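Long-range contacts in glycerate dehydrogenase related protein (Thermoplasma acidophilum, PDB 3GVX), which probably acts as an NAD(P)H-dependent reductase of 2-oxo acids such as glyoxylate or hydroxypyruvate: residues D2-F7 with H27-Y32; E15-V20 with L271-V276; A35-I40 with T50-A55; D42-G47 with D61-N66. All coordinates share one frame; numbering follows the deposited sequence.

Contact 1. Residues D2-F7 with H27-Y32; sequences DVYVNF and HWYPDY
Y4 and Y32 are brought together by the same torsion: in both, CG is anti to the backbone N (chi1 176° and 177°), and each ring swings beside its own carbonyl carbon. The edge of the Y32 ring then faces the flat side of the Y4 ring. This is a T-shaped (edge-to-face) pair, with centroids 5.2 Å apart and planes at 70°. At the closest point Y32 CD1 is 3.6 Å from Y4 CE2. The outer end of Y4 also lies against the turn that carries Y32. Y4 CE1 is 3.4 Å from Y32 CA, and Y4 OH sits at the edge of the Y29 ring, 3.4 Å from Y29 CD1. The turn is shaped by a cis peptide before P30 and by an inverse gamma turn centred on D31.

V5 and W28 point to the opposite side of the sheet from Y4 and run side by side. V5 CG2 lies over one face of the indole, 4.0 Å from the centroid of the W28 six-membered ring, a CH-pi contact.

The backbones pair in parallel, Y4 with H27 and V5 with W28. H27 N donates to V3 O (2.9 Å), and V5 N donates to H27 O (3.0 Å) in an almost straight bond. Y29 N to V5 O (3.1 Å) extends the ladder beyond the strand.

Strand 3-5, helix 11-20 and strand 26-28 form a beta-alpha-beta unit. R14 of that helix makes a cation-pi contact with W28. Strand 26-28 ends the sheet within this chain, while strand 3-5 pairs on its other side with strand 37-40.

Contact 2. Residues E15-V20 with L271-V276; sequences EIAKTV and LAFENV
A17 and F273 mark the middle of a helix-helix contact, with their CA atoms 6.5 Å apart. The axes of the short segments 15-20 and 271-276 approach to 9.6 Å. Both run in nearly the same direction, 28° apart. V20 approaches E274, the next residue on the other helix, with CA atoms 6.2 Å apart.

F273 carries most of the contact. Its CG is anti to the carbonyl carbon (chi1 -68°), and the ring reaches the helix 15-20 side. A17 CB sits over one face, 4.1 Å from the F273 ring centroid and 21° off the normal, a CH-pi contact offset toward the rim. I16 CG2 comes instead to the ring edge, 4.1 Å from F273 CD2.

Helix 266-279 is the C-terminal helix of the fold. As in other D-2-hydroxyacid dehydrogenases, it returns to the domain built from the start of the chain. Here it packs beside helix 11-20 on the five-stranded parallel sheet, with V276 against M52 and Q54.

V20 fills the other end of the contact. Its CG1 lies 4.0 Å from F273 CB and 3.7 Å from E274 CG, so it touches the aliphatic part of the glutamate. L271 turns away and packs on Y121 of the second subunit.

Contact 3. Residues A35-I40 with T50-A55; sequences AEAQVI and TKMIQA
E36 and M52 begin a tight parallel ladder that runs to I40 and A55. The strand segments lie 4.6 Å apart at closest approach. Q38 N donates to M52 O, Q54 N to Q38 O at 2.7 Å, and I40 N to Q54 O at 2.8 Å. The Q54 bond is almost straight, at 175°. Between these bonds, CA-H groups of A37, I53 and V39 lean on the same carbonyls. E36 O takes two donors, K51 N and M52 N, and so fixes the start of the strand pair.

Side chains close the buried end. In I40, CG1 stands between the backbone N and the carbonyl carbon (chi1 73°). CD1 thereby reaches I53 CG2 at 3.7 Å. Q54 bends back at chi2 (78°), and its NE2 donates to its neighbour's carbonyl, A55 O, at 3.0 Å.

At the other end the E36-K51 pair forms the looser, solvent side. The two chains run side by side, both extended, with a salt bridge between E36 OE1 and K51 NZ at 3.0 Å. The ammonium approaches from above the carboxylate plane. Beside this pair, a water donates to A35 O and accepts from T50 OG1, which also bonds to G47 N.

These are neighbouring strands of a five-stranded parallel sheet ordered 2-1-3-4-5, the flavodoxin-like topology of the domain into which the Rossmann domain is inserted in this family.

Contact 4. Residues D42-G47 with D61-N66; sequences DRYVLG and DHIDVN
Y44 reaches toward I63 and D64 with its whole side chain. Its CB rests on I53 of strand 52-55, near I53 CD1. Its CG stands between the backbone N and the carbonyl carbon (chi1 54°), which aims the ring at the 61-66 loop. One edge then runs along that loop. CD2 and CE2 of Y44 each lie 4.0 Å from I63 CG2, which comes in the ring plane. Further out, Y44 CE2 and CZ are both 3.4 Å from D64 O. At the tip, Y44 OH donates to D64 O at 2.6 Å, with the hydroxyl tilted 18° from the carbonyl plane. D64 is the centre of an inverse gamma turn, closed by V65 N to I63 O.

A water also joins the loops: it donates to D42 O (2.9 Å) and accepts from D64 N (3.1 Å). D42 OD2 comes within 3.0 Å of H62 ND1, at the edge of the imidazole. The carboxylate and ring planes stand nearly perpendicular, at 86°. H62 is anchored by its other nitrogen, NE2, to G59 O and S57 OG, and I63 CG1 covers one face of its ring.

On the D64 side the polar tie is made by backbone atoms. D64 is gripped at its carbonyl by a tyrosine and at its N-H by a water, which should hold the turn in place on an otherwise exposed surface. The D64 carboxylate near the phenol probably favours the neutral form of Y44.

From the N terminus, contact 1 closes the first loop, strand 3-5 through helix 11-20 to strand 26-28. That helix carries residues 15-20, so contact 2 crosses contact 1: it starts inside the first loop and closes only at 271-276, near the end of the chain. Contact 3 follows contact 1 in series and joins the next two strands of the same sheet. Contact 4 crosses contact 3, since residues 42-47 lie between its strands and 61-66 follow them. Contacts 3 and 4 both nest inside the long loop of contact 2. Together they tie the N-terminal sheet, its surface loops and the returning C-terminal helix into one domain.

Contact 1. Residues D2-F7 with H27-Y32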
loop_
_atom_site.group_PDB
_atom_site.type_symbol
_atom_site.label_atom_id
_atom_site.label_comp_id
_atom_site.label_asym_id
_atom_site.label_seq_id
_atom_site.Cartn_x
_atom_site.Cartn_y
_atom_site.Cartn_z
ATOM N N ASP B 2 6.435 37.479 1.295
ATOM C CA ASP B 2 5.053 37.924 1.230
ATOM C C ASP B 2 3.979 36.927 0.815
ATOM O O ASP B 2 3.889 36.513 -0.335
ATOM C CB ASP B 2 4.962 39.164 0.331
ATOM C CG ASP B 2 5.902 40.263 0.777
ATOM O OD1 ASP B 2 5.919 40.571 1.990
ATOM O OD2 ASP B 2 6.633 40.811 -0.076
ATOM N N VAL B 3 3.167 36.557 1.794
ATOM C CA VAL B 3 2.031 35.684 1.612
ATOM C C VAL B 3 0.990 36.249 2.547
ATOM O O VAL B 3 1.288 36.638 3.673
ATOM C CB VAL B 3 2.301 34.225 2.045
ATOM C CG1 VAL B 3 0.994 33.413 1.958
ATOM C CG2 VAL B 3 3.402 33.610 1.206
ATOM N N TYR B 4 -0.238 36.309 2.074
ATOM C CA TYR B 4 -1.285 36.813 2.913
ATOM C C TYR B 4 -2.387 35.789 2.963
ATOM O O TYR B 4 -2.934 35.388 1.930
ATOM C CB TYR B 4 -1.795 38.152 2.393
ATOM C CG TYR B 4 -2.956 38.677 3.188
ATOM C CD1 TYR B 4 -2.833 38.981 4.544
ATOM C CD2 TYR B 4 -4.189 38.860 2.589
ATOM C CE1 TYR B 4 -3.930 39.441 5.286
ATOM C CE2 TYR B 4 -5.289 39.312 3.311
ATOM C CZ TYR B 4 -5.158 39.613 4.655
ATOM O OH TYR B 4 -6.249 40.091 5.345
ATOM N N VAL B 5 -2.676 35.344 4.181
ATOM C CA VAL B 5 -3.708 34.361 4.423
ATOM C C VAL B 5 -4.957 35.146 4.739
ATOM O O VAL B 5 -5.122 35.706 5.822
ATOM C CB VAL B 5 -3.324 33.419 5.576
ATOM C CG1 VAL B 5 -4.453 32.412 5.826
ATOM C CG2 VAL B 5 -2.015 32.704 5.236
ATOM N N ASN B 6 -5.825 35.175 3.738
ATOM C CA ASN B 6 -7.056 35.929 3.791
ATOM C C ASN B 6 -8.234 35.290 4.495
ATOM O O ASN B 6 -9.370 35.332 4.020
ATOM C CB ASN B 6 -7.462 36.350 2.383
ATOM C CG ASN B 6 -8.550 37.386 2.395
ATOM O OD1 ASN B 6 -8.580 38.257 3.267
ATOM N ND2 ASN B 6 -9.444 37.315 1.422
ATOM N N PHE B 7 -7.950 34.691 5.636
ATOM C CA PHE B 7 -8.983 34.106 6.450
ATOM C C PHE B 7 -8.436 33.856 7.840
ATOM O O PHE B 7 -7.224 33.828 8.045
ATOM C CB PHE B 7 -9.548 32.811 5.834
ATOM C CG PHE B 7 -8.516 31.800 5.430
ATOM C CD1 PHE B 7 -8.056 31.742 4.114
ATOM C CD2 PHE B 7 -8.010 30.887 6.349
ATOM C CE1 PHE B 7 -7.110 30.796 3.720
ATOM C CE2 PHE B 7 -7.058 29.936 5.963
ATOM C CZ PHE B 7 -6.610 29.895 4.645
ATOM N N HIS B 27 1.579 37.156 6.483
ATOM C CA HIS B 27 0.654 38.121 6.991
ATOM C C HIS B 27 -0.641 37.406 7.198
ATOM O O HIS B 27 -1.032 36.527 6.425
ATOM C CB HIS B 27 0.505 39.269 6.016
ATOM C CG HIS B 27 1.781 39.994 5.764
ATOM N ND1 HIS B 27 2.156 41.119 6.459
ATOM C CD2 HIS B 27 2.813 39.703 4.938
ATOM C CE1 HIS B 27 3.363 41.494 6.071
ATOM N NE2 HIS B 27 3.782 40.650 5.148
ATOM N N TRP B 28 -1.297 37.784 8.276
ATOM C CA TRP B 28 -2.527 37.159 8.624
ATOM C C TRP B 28 -3.674 38.089 8.742
ATOM O O TRP B 28 -3.586 39.219 9.220
ATOM C CB TRP B 28 -2.379 36.361 9.911
ATOM C CG TRP B 28 -1.278 35.390 9.820
ATOM C CD1 TRP B 28 0.042 35.647 10.018
ATOM C CD2 TRP B 28 -1.366 34.018 9.432
ATOM N NE1 TRP B 28 0.782 34.530 9.786
ATOM C CE2 TRP B 28 -0.054 33.508 9.431
ATOM C CE3 TRP B 28 -2.423 33.166 9.099
ATOM C CZ2 TRP B 28 0.238 32.186 9.094
ATOM C CZ3 TRP B 28 -2.135 31.853 8.765
ATOM C CH2 TRP B 28 -0.812 31.374 8.772
ATOM N N TYR B 29 -4.775 37.555 8.276
ATOM C CA TYR B 29 -6.030 38.222 8.298
ATOM C C TYR B 29 -6.397 38.474 9.763
ATOM O O TYR B 29 -6.151 37.624 10.617
ATOM C CB TYR B 29 -7.029 37.309 7.630
ATOM C CG TYR B 29 -8.415 37.800 7.778
ATOM C CD1 TYR B 29 -8.929 38.747 6.910
ATOM C CD2 TYR B 29 -9.219 37.341 8.805
ATOM C CE1 TYR B 29 -10.217 39.236 7.065
ATOM C CE2 TYR B 29 -10.505 37.820 8.980
ATOM C CZ TYR B 29 -11.004 38.763 8.099
ATOM O OH TYR B 29 -12.293 39.206 8.234
ATOM N N PRO B 30 -7.015 39.632 10.068
ATOM C CA PRO B 30 -7.392 40.687 9.131
ATOM C C PRO B 30 -6.371 41.815 8.962
ATOM O O PRO B 30 -6.744 42.953 8.694
ATOM C CB PRO B 30 -8.701 41.177 9.717
ATOM C CG PRO B 30 -8.345 41.238 11.199
ATOM C CD PRO B 30 -7.474 39.977 11.430
ATOM N N ASP B 31 -5.087 41.513 9.117
ATOM C CA ASP B 31 -4.079 42.547 8.925
ATOM C C ASP B 31 -3.530 42.490 7.531
ATOM O O ASP B 31 -2.375 42.149 7.268
ATOM C CB ASP B 31 -3.002 42.438 9.973
ATOM C CG ASP B 31 -3.546 42.751 11.337
ATOM O OD1 ASP B 31 -4.012 43.891 11.544
ATOM O OD2 ASP B 31 -3.542 41.853 12.194
ATOM N N TYR B 32 -4.440 42.847 6.643
ATOM C CA TYR B 32 -4.211 42.861 5.231
ATOM C C TYR B 32 -2.864 43.384 4.833
ATOM O O TYR B 32 -2.320 44.317 5.419
ATOM C CB TYR B 32 -5.262 43.697 4.518
ATOM C CG TYR B 32 -4.977 43.760 3.039
ATOM C CD1 TYR B 32 -5.392 42.741 2.188
ATOM C CD2 TYR B 32 -4.184 44.773 2.505
ATOM C CE1 TYR B 32 -5.012 42.718 0.843
ATOM C CE2 TYR B 32 -3.798 44.760 1.161
ATOM C CZ TYR B 32 -4.219 43.730 0.335
ATOM O OH TYR B 32 -3.856 43.714 -0.994
#

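Contact 2. Residues E15-V20 with L271-V276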
loop_
_atom_site.group_PDB
_atom_site.type_symbol
_atom_site.label_atom_id
_atom_site.label_comp_id
_atom_site.label_asym_id
_atom_site.label_seq_id
_atom_site.Cartn_x
_atom_site.Cartn_y
_atom_site.Cartn_z
ATOM N N GLU B 15 1.442 27.364 12.624
ATOM C CA GLU B 15 2.705 26.636 12.731
ATOM C C GLU B 15 3.056 25.969 11.418
ATOM O O GLU B 15 4.165 26.120 10.913
ATOM C CB GLU B 15 2.683 25.561 13.830
ATOM C CG GLU B 15 4.098 25.021 14.088
ATOM C CD GLU B 15 4.171 23.799 15.002
ATOM O OE1 GLU B 15 5.305 23.332 15.266
ATOM O OE2 GLU B 15 3.114 23.305 15.458
ATOM N N ILE B 16 2.104 25.214 10.883
ATOM C CA ILE B 16 2.266 24.530 9.602
ATOM C C ILE B 16 2.811 25.533 8.601
ATOM O O ILE B 16 3.793 25.276 7.899
ATOM C CB ILE B 16 0.915 24.028 9.065
ATOM C CG1 ILE B 16 0.308 23.034 10.049
ATOM C CG2 ILE B 16 1.089 23.466 7.665
ATOM C CD1 ILE B 16 -0.968 22.381 9.576
ATOM N N ALA B 17 2.153 26.686 8.551
ATOM C CA ALA B 17 2.558 27.757 7.670
ATOM C C ALA B 17 4.008 28.171 7.924
ATOM O O ALA B 17 4.803 28.186 6.993
ATOM C CB ALA B 17 1.610 28.943 7.818
ATOM N N LYS B 18 4.382 28.473 9.168
ATOM C CA LYS B 18 5.780 28.863 9.392
ATOM C C LYS B 18 6.752 27.759 9.035
ATOM O O LYS B 18 7.876 28.040 8.640
ATOM C CB LYS B 18 6.092 29.275 10.842
ATOM C CG LYS B 18 4.949 29.790 11.684
ATOM C CD LYS B 18 5.456 30.601 12.901
ATOM C CE LYS B 18 6.466 29.854 13.818
ATOM N NZ LYS B 18 6.554 28.361 13.653
ATOM N N THR B 19 6.361 26.499 9.183
ATOM C CA THR B 19 7.322 25.463 8.837
ATOM C C THR B 19 7.443 25.355 7.331
ATOM O O THR B 19 8.545 25.411 6.795
ATOM C CB THR B 19 6.974 24.061 9.388
ATOM O OG1 THR B 19 6.716 24.137 10.795
ATOM C CG2 THR B 19 8.158 23.110 9.150
ATOM N N VAL B 20 6.314 25.218 6.643
ATOM C CA VAL B 20 6.332 25.098 5.192
ATOM C C VAL B 20 6.836 26.343 4.485
ATOM O O VAL B 20 7.597 26.252 3.532
ATOM C CB VAL B 20 4.925 24.784 4.620
ATOM C CG1 VAL B 20 4.955 24.881 3.096
ATOM C CG2 VAL B 20 4.446 23.410 5.076
ATOM N N LEU B 271 -0.983 21.000 2.208
ATOM C CA LEU B 271 -0.725 20.871 0.775
ATOM C C LEU B 271 -0.928 22.227 0.094
ATOM O O LEU B 271 -0.214 22.566 -0.848
ATOM C CB LEU B 271 -1.646 19.808 0.153
ATOM C CG LEU B 271 -1.405 18.360 0.619
ATOM C CD1 LEU B 271 -2.605 17.490 0.254
ATOM C CD2 LEU B 271 -0.101 17.829 0.012
ATOM N N ALA B 272 -1.895 22.999 0.590
ATOM C CA ALA B 272 -2.173 24.327 0.045
ATOM C C ALA B 272 -0.945 25.222 0.201
ATOM O O ALA B 272 -0.488 25.819 -0.765
ATOM C CB ALA B 272 -3.396 24.953 0.741
ATOM N N PHE B 273 -0.386 25.294 1.403
ATOM C CA PHE B 273 0.801 26.129 1.614
ATOM C C PHE B 273 1.999 25.624 0.846
ATOM O O PHE B 273 2.808 26.400 0.344
ATOM C CB PHE B 273 1.184 26.219 3.103
ATOM C CG PHE B 273 0.194 26.964 3.949
ATOM C CD1 PHE B 273 -0.312 28.184 3.550
ATOM C CD2 PHE B 273 -0.242 26.439 5.144
ATOM C CE1 PHE B 273 -1.240 28.860 4.323
ATOM C CE2 PHE B 273 -1.162 27.115 5.914
ATOM C CZ PHE B 273 -1.660 28.324 5.498
ATOM N N GLU B 274 2.115 24.309 0.767
ATOM C CA GLU B 274 3.212 23.702 0.052
ATOM C C GLU B 274 3.182 24.079 -1.410
ATOM O O GLU B 274 4.222 24.368 -1.992
ATOM C CB GLU B 274 3.200 22.184 0.232
ATOM C CG GLU B 274 3.722 21.785 1.596
ATOM C CD GLU B 274 3.754 20.278 1.837
ATOM O OE1 GLU B 274 2.962 19.540 1.222
ATOM O OE2 GLU B 274 4.572 19.825 2.661
ATOM N N ASN B 275 1.997 24.111 -2.005
ATOM C CA ASN B 275 1.927 24.490 -3.403
ATOM C C ASN B 275 2.384 25.922 -3.583
ATOM O O ASN B 275 2.907 26.274 -4.626
ATOM C CB ASN B 275 0.520 24.351 -3.980
ATOM C CG ASN B 275 0.522 24.423 -5.495
ATOM O OD1 ASN B 275 -0.204 25.215 -6.102
ATOM N ND2 ASN B 275 1.348 23.588 -6.117
ATOM N N VAL B 276 2.167 26.752 -2.569
ATOM C CA VAL B 276 2.585 28.149 -2.625
ATOM C C VAL B 276 4.101 28.246 -2.689
ATOM O O VAL B 276 4.668 28.999 -3.473
ATOM C CB VAL B 276 2.078 28.929 -1.395
ATOM C CG1 VAL B 276 2.853 30.241 -1.254
ATOM C CG2 VAL B 276 0.571 29.181 -1.517
#

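Contact 3. Residues A35-I40 with T50-A55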
loop_
_atom_site.group_PDB
_atom_site.type_symbol
_atom_site.label_atom_id
_atom_site.label_comp_id
_atom_site.label_asym_id
_atom_site.label_seq_id
_atom_site.Cartn_x
_atom_site.Cartn_y
_atom_site.Cartn_z
ATOM N N ALA B 35 0.419 41.275 -0.695
ATOM C CA ALA B 35 1.463 40.283 -0.925
ATOM C C ALA B 35 1.454 39.667 -2.324
ATOM O O ALA B 35 0.496 39.813 -3.091
ATOM C CB ALA B 35 1.371 39.181 0.134
ATOM N N GLU B 36 2.552 38.996 -2.651
ATOM C CA GLU B 36 2.683 38.326 -3.929
ATOM C C GLU B 36 1.792 37.100 -3.956
ATOM O O GLU B 36 1.252 36.746 -4.988
ATOM C CB GLU B 36 4.120 37.918 -4.158
ATOM C CG GLU B 36 4.964 39.069 -4.602
ATOM C CD GLU B 36 6.392 38.667 -4.898
ATOM O OE1 GLU B 36 7.048 39.363 -5.699
ATOM O OE2 GLU B 36 6.867 37.660 -4.330
ATOM N N ALA B 37 1.638 36.460 -2.805
ATOM C CA ALA B 37 0.806 35.289 -2.726
ATOM C C ALA B 37 -0.299 35.474 -1.714
ATOM O O ALA B 37 -0.112 36.050 -0.636
ATOM C CB ALA B 37 1.649 34.074 -2.391
ATOM N N GLN B 38 -1.471 34.997 -2.092
ATOM C CA GLN B 38 -2.634 35.085 -1.238
ATOM C C GLN B 38 -3.266 33.709 -1.137
ATOM O O GLN B 38 -3.492 33.041 -2.146
ATOM C CB GLN B 38 -3.632 36.084 -1.816
ATOM C CG GLN B 38 -4.774 36.414 -0.898
ATOM C CD GLN B 38 -5.622 37.535 -1.454
ATOM O OE1 GLN B 38 -5.128 38.638 -1.692
ATOM N NE2 GLN B 38 -6.898 37.262 -1.672
ATOM N N VAL B 39 -3.530 33.273 0.084
ATOM C CA VAL B 39 -4.163 31.981 0.296
ATOM C C VAL B 39 -5.591 32.315 0.690
ATOM O O VAL B 39 -5.821 33.137 1.567
ATOM C CB VAL B 39 -3.477 31.192 1.425
ATOM C CG1 VAL B 39 -4.082 29.796 1.518
ATOM C CG2 VAL B 39 -1.969 31.135 1.181
ATOM N N ILE B 40 -6.551 31.677 0.041
ATOM C CA ILE B 40 -7.937 31.986 0.300
ATOM C C ILE B 40 -8.839 30.784 0.414
ATOM O O ILE B 40 -8.460 29.652 0.138
ATOM C CB ILE B 40 -8.515 32.838 -0.852
ATOM C CG1 ILE B 40 -8.706 31.945 -2.082
ATOM C CG2 ILE B 40 -7.557 33.975 -1.222
ATOM C CD1 ILE B 40 -9.423 32.606 -3.255
ATOM N N THR B 50 0.001 41.409 -6.369
ATOM C CA THR B 50 -0.568 40.072 -6.515
ATOM C C THR B 50 -0.061 39.317 -7.733
ATOM O O THR B 50 -0.127 39.805 -8.859
ATOM C CB THR B 50 -2.106 40.104 -6.630
ATOM O OG1 THR B 50 -2.658 41.014 -5.671
ATOM C CG2 THR B 50 -2.670 38.713 -6.402
ATOM N N LYS B 51 0.441 38.114 -7.500
ATOM C CA LYS B 51 0.928 37.270 -8.579
ATOM C C LYS B 51 0.223 35.952 -8.544
ATOM O O LYS B 51 0.001 35.325 -9.562
ATOM C CB LYS B 51 2.400 36.967 -8.412
ATOM C CG LYS B 51 3.333 38.105 -8.571
ATOM C CD LYS B 51 4.706 37.576 -8.261
ATOM C CE LYS B 51 5.784 38.530 -8.683
ATOM N NZ LYS B 51 7.099 37.932 -8.346
HETATM N N MSE B 52 -0.112 35.526 -7.341
HETATM C CA MSE B 52 -0.715 34.223 -7.186
HETATM C C MSE B 52 -1.741 34.108 -6.089
HETATM O O MSE B 52 -1.559 34.627 -4.992
HETATM C CB MSE B 52 0.400 33.186 -6.983
HETATM C CG MSE B 52 -0.060 31.731 -6.787
HETATM SE SE MSE B 52 -0.712 31.510 -5.115
HETATM C CE MSE B 52 -0.097 30.231 -4.583
ATOM N N ILE B 53 -2.808 33.385 -6.400
ATOM C CA ILE B 53 -3.880 33.152 -5.459
ATOM C C ILE B 53 -4.077 31.662 -5.290
ATOM O O ILE B 53 -4.295 30.935 -6.258
ATOM C CB ILE B 53 -5.183 33.804 -5.957
ATOM C CG1 ILE B 53 -4.947 35.309 -6.143
ATOM C CG2 ILE B 53 -6.323 33.538 -4.978
ATOM C CD1 ILE B 53 -6.110 36.067 -6.723
ATOM N N GLN B 54 -3.998 31.208 -4.047
ATOM C CA GLN B 54 -4.137 29.792 -3.729
ATOM C C GLN B 54 -5.379 29.445 -2.914
ATOM O O GLN B 54 -5.464 29.784 -1.735
ATOM C CB GLN B 54 -2.903 29.314 -2.966
ATOM C CG GLN B 54 -2.973 27.866 -2.553
ATOM C CD GLN B 54 -2.679 26.918 -3.691
ATOM O OE1 GLN B 54 -1.591 26.939 -4.269
ATOM N NE2 GLN B 54 -3.656 26.078 -4.027
ATOM N N ALA B 55 -6.335 28.762 -3.537
ATOM C CA ALA B 55 -7.543 28.324 -2.852
ATOM C C ALA B 55 -7.142 27.078 -2.058
ATOM O O ALA B 55 -6.272 26.312 -2.479
ATOM C CB ALA B 55 -8.632 27.970 -3.862
HETATM O O HOH W 1 -1.677 41.277 -3.301
#

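Contact 4. Residues D42-G47 with D61-N66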
loop_
_atom_site.group_PDB
_atom_site.type_symbol
_atom_site.label_atom_id
_atom_site.label_comp_id
_atom_site.label_asym_id
_atom_site.label_seq_id
_atom_site.Cartn_x
_atom_site.Cartn_y
_atom_site.Cartn_z
ATOM N N ASP B 42 -12.772 31.582 0.017
ATOM C CA ASP B 42 -13.777 32.047 -0.915
ATOM C C ASP B 42 -13.515 33.388 -1.559
ATOM O O ASP B 42 -13.944 33.636 -2.668
ATOM C CB ASP B 42 -15.121 32.081 -0.213
ATOM C CG ASP B 42 -15.495 30.738 0.363
ATOM O OD1 ASP B 42 -16.308 30.693 1.306
ATOM O OD2 ASP B 42 -14.979 29.717 -0.127
ATOM N N ARG B 43 -12.818 34.262 -0.862
ATOM C CA ARG B 43 -12.554 35.564 -1.425
ATOM C C ARG B 43 -11.102 35.951 -1.474
ATOM O O ARG B 43 -10.317 35.614 -0.597
ATOM C CB ARG B 43 -13.333 36.642 -0.670
ATOM C CG ARG B 43 -14.822 36.650 -0.960
ATOM C CD ARG B 43 -15.515 37.740 -0.147
ATOM N NE ARG B 43 -15.344 37.534 1.292
ATOM C CZ ARG B 43 -15.962 36.594 2.001
ATOM N NH1 ARG B 43 -16.811 35.763 1.410
ATOM N NH2 ARG B 43 -15.721 36.479 3.303
ATOM N N TYR B 44 -10.755 36.657 -2.536
ATOM C CA TYR B 44 -9.412 37.139 -2.702
ATOM C C TYR B 44 -9.554 38.651 -2.619
ATOM O O TYR B 44 -10.662 39.194 -2.656
ATOM C CB TYR B 44 -8.828 36.683 -4.056
ATOM C CG TYR B 44 -9.669 37.024 -5.285
ATOM C CD1 TYR B 44 -9.664 38.305 -5.827
ATOM C CD2 TYR B 44 -10.461 36.061 -5.909
ATOM C CE1 TYR B 44 -10.439 38.631 -6.959
ATOM C CE2 TYR B 44 -11.235 36.372 -7.043
ATOM C CZ TYR B 44 -11.213 37.663 -7.562
ATOM O OH TYR B 44 -11.957 37.975 -8.678
ATOM N N VAL B 45 -8.427 39.327 -2.475
ATOM C CA VAL B 45 -8.404 40.771 -2.392
ATOM C C VAL B 45 -7.306 41.213 -3.337
ATOM O O VAL B 45 -6.137 40.921 -3.106
ATOM C CB VAL B 45 -8.070 41.231 -0.952
ATOM C CG1 VAL B 45 -7.875 42.760 -0.917
ATOM C CG2 VAL B 45 -9.173 40.761 0.025
ATOM N N LEU B 46 -7.673 41.909 -4.403
ATOM C CA LEU B 46 -6.673 42.334 -5.365
ATOM C C LEU B 46 -5.760 43.417 -4.839
ATOM O O LEU B 46 -6.175 44.336 -4.143
ATOM C CB LEU B 46 -7.308 42.809 -6.674
ATOM C CG LEU B 46 -8.102 41.766 -7.455
ATOM C CD1 LEU B 46 -8.566 42.435 -8.743
ATOM C CD2 LEU B 46 -7.270 40.495 -7.715
ATOM N N GLY B 47 -4.494 43.287 -5.189
ATOM C CA GLY B 47 -3.510 44.252 -4.775
ATOM C C GLY B 47 -2.710 44.684 -5.972
ATOM O O GLY B 47 -3.057 44.430 -7.128
ATOM N N ASP B 61 -15.006 26.709 -8.434
ATOM C CA ASP B 61 -16.225 27.213 -9.036
ATOM C C ASP B 61 -16.976 28.245 -8.205
ATOM O O ASP B 61 -17.754 29.024 -8.741
ATOM C CB ASP B 61 -17.123 26.039 -9.435
ATOM C CG ASP B 61 -16.398 25.056 -10.350
ATOM O OD1 ASP B 61 -15.763 25.507 -11.330
ATOM O OD2 ASP B 61 -16.444 23.836 -10.084
ATOM N N HIS B 62 -16.719 28.279 -6.905
ATOM C CA HIS B 62 -17.370 29.248 -6.014
ATOM C C HIS B 62 -16.544 30.536 -5.944
ATOM O O HIS B 62 -16.889 31.472 -5.231
ATOM C CB HIS B 62 -17.504 28.692 -4.591
ATOM C CG HIS B 62 -16.219 28.188 -4.031
ATOM N ND1 HIS B 62 -15.683 28.671 -2.856
ATOM C CD2 HIS B 62 -15.350 27.271 -4.496
ATOM C CE1 HIS B 62 -14.532 28.064 -2.628
ATOM N NE2 HIS B 62 -14.303 27.210 -3.606
ATOM N N ILE B 63 -15.428 30.569 -6.659
ATOM C CA ILE B 63 -14.575 31.739 -6.652
ATOM C C ILE B 63 -14.808 32.597 -7.906
ATOM O O ILE B 63 -15.016 32.086 -9.011
ATOM C CB ILE B 63 -13.091 31.324 -6.547
ATOM C CG1 ILE B 63 -12.851 30.670 -5.185
ATOM C CG2 ILE B 63 -12.203 32.534 -6.761
ATOM C CD1 ILE B 63 -11.619 29.833 -5.084
ATOM N N ASP B 64 -14.786 33.911 -7.710
ATOM C CA ASP B 64 -14.979 34.852 -8.806
ATOM C C ASP B 64 -13.782 34.889 -9.757
ATOM O O ASP B 64 -13.061 35.893 -9.865
ATOM C CB ASP B 64 -15.256 36.263 -8.277
ATOM C CG ASP B 64 -15.495 37.265 -9.411
ATOM O OD1 ASP B 64 -15.732 36.808 -10.544
ATOM O OD2 ASP B 64 -15.452 38.488 -9.188
ATOM N N VAL B 65 -13.601 33.775 -10.453
ATOM C CA VAL B 65 -12.527 33.581 -11.412
ATOM C C VAL B 65 -12.502 34.607 -12.544
ATOM O O VAL B 65 -11.447 35.092 -12.908
ATOM C CB VAL B 65 -12.625 32.183 -12.028
ATOM C CG1 VAL B 65 -11.410 31.923 -12.916
ATOM C CG2 VAL B 65 -12.777 31.132 -10.918
ATOM N N ASN B 66 -13.673 34.907 -13.093
ATOM C CA ASN B 66 -13.822 35.878 -14.169
ATOM C C ASN B 66 -13.225 37.214 -13.744
ATOM O O ASN B 66 -12.721 37.964 -14.563
ATOM C CB ASN B 66 -15.314 36.034 -14.504
ATOM C CG ASN B 66 -15.576 37.015 -15.624
ATOM O OD1 ASN B 66 -15.876 38.196 -15.392
ATOM N ND2 ASN B 66 -15.477 36.531 -16.850
HETATM O O HOH W 2 -13.896 35.243 -5.071
#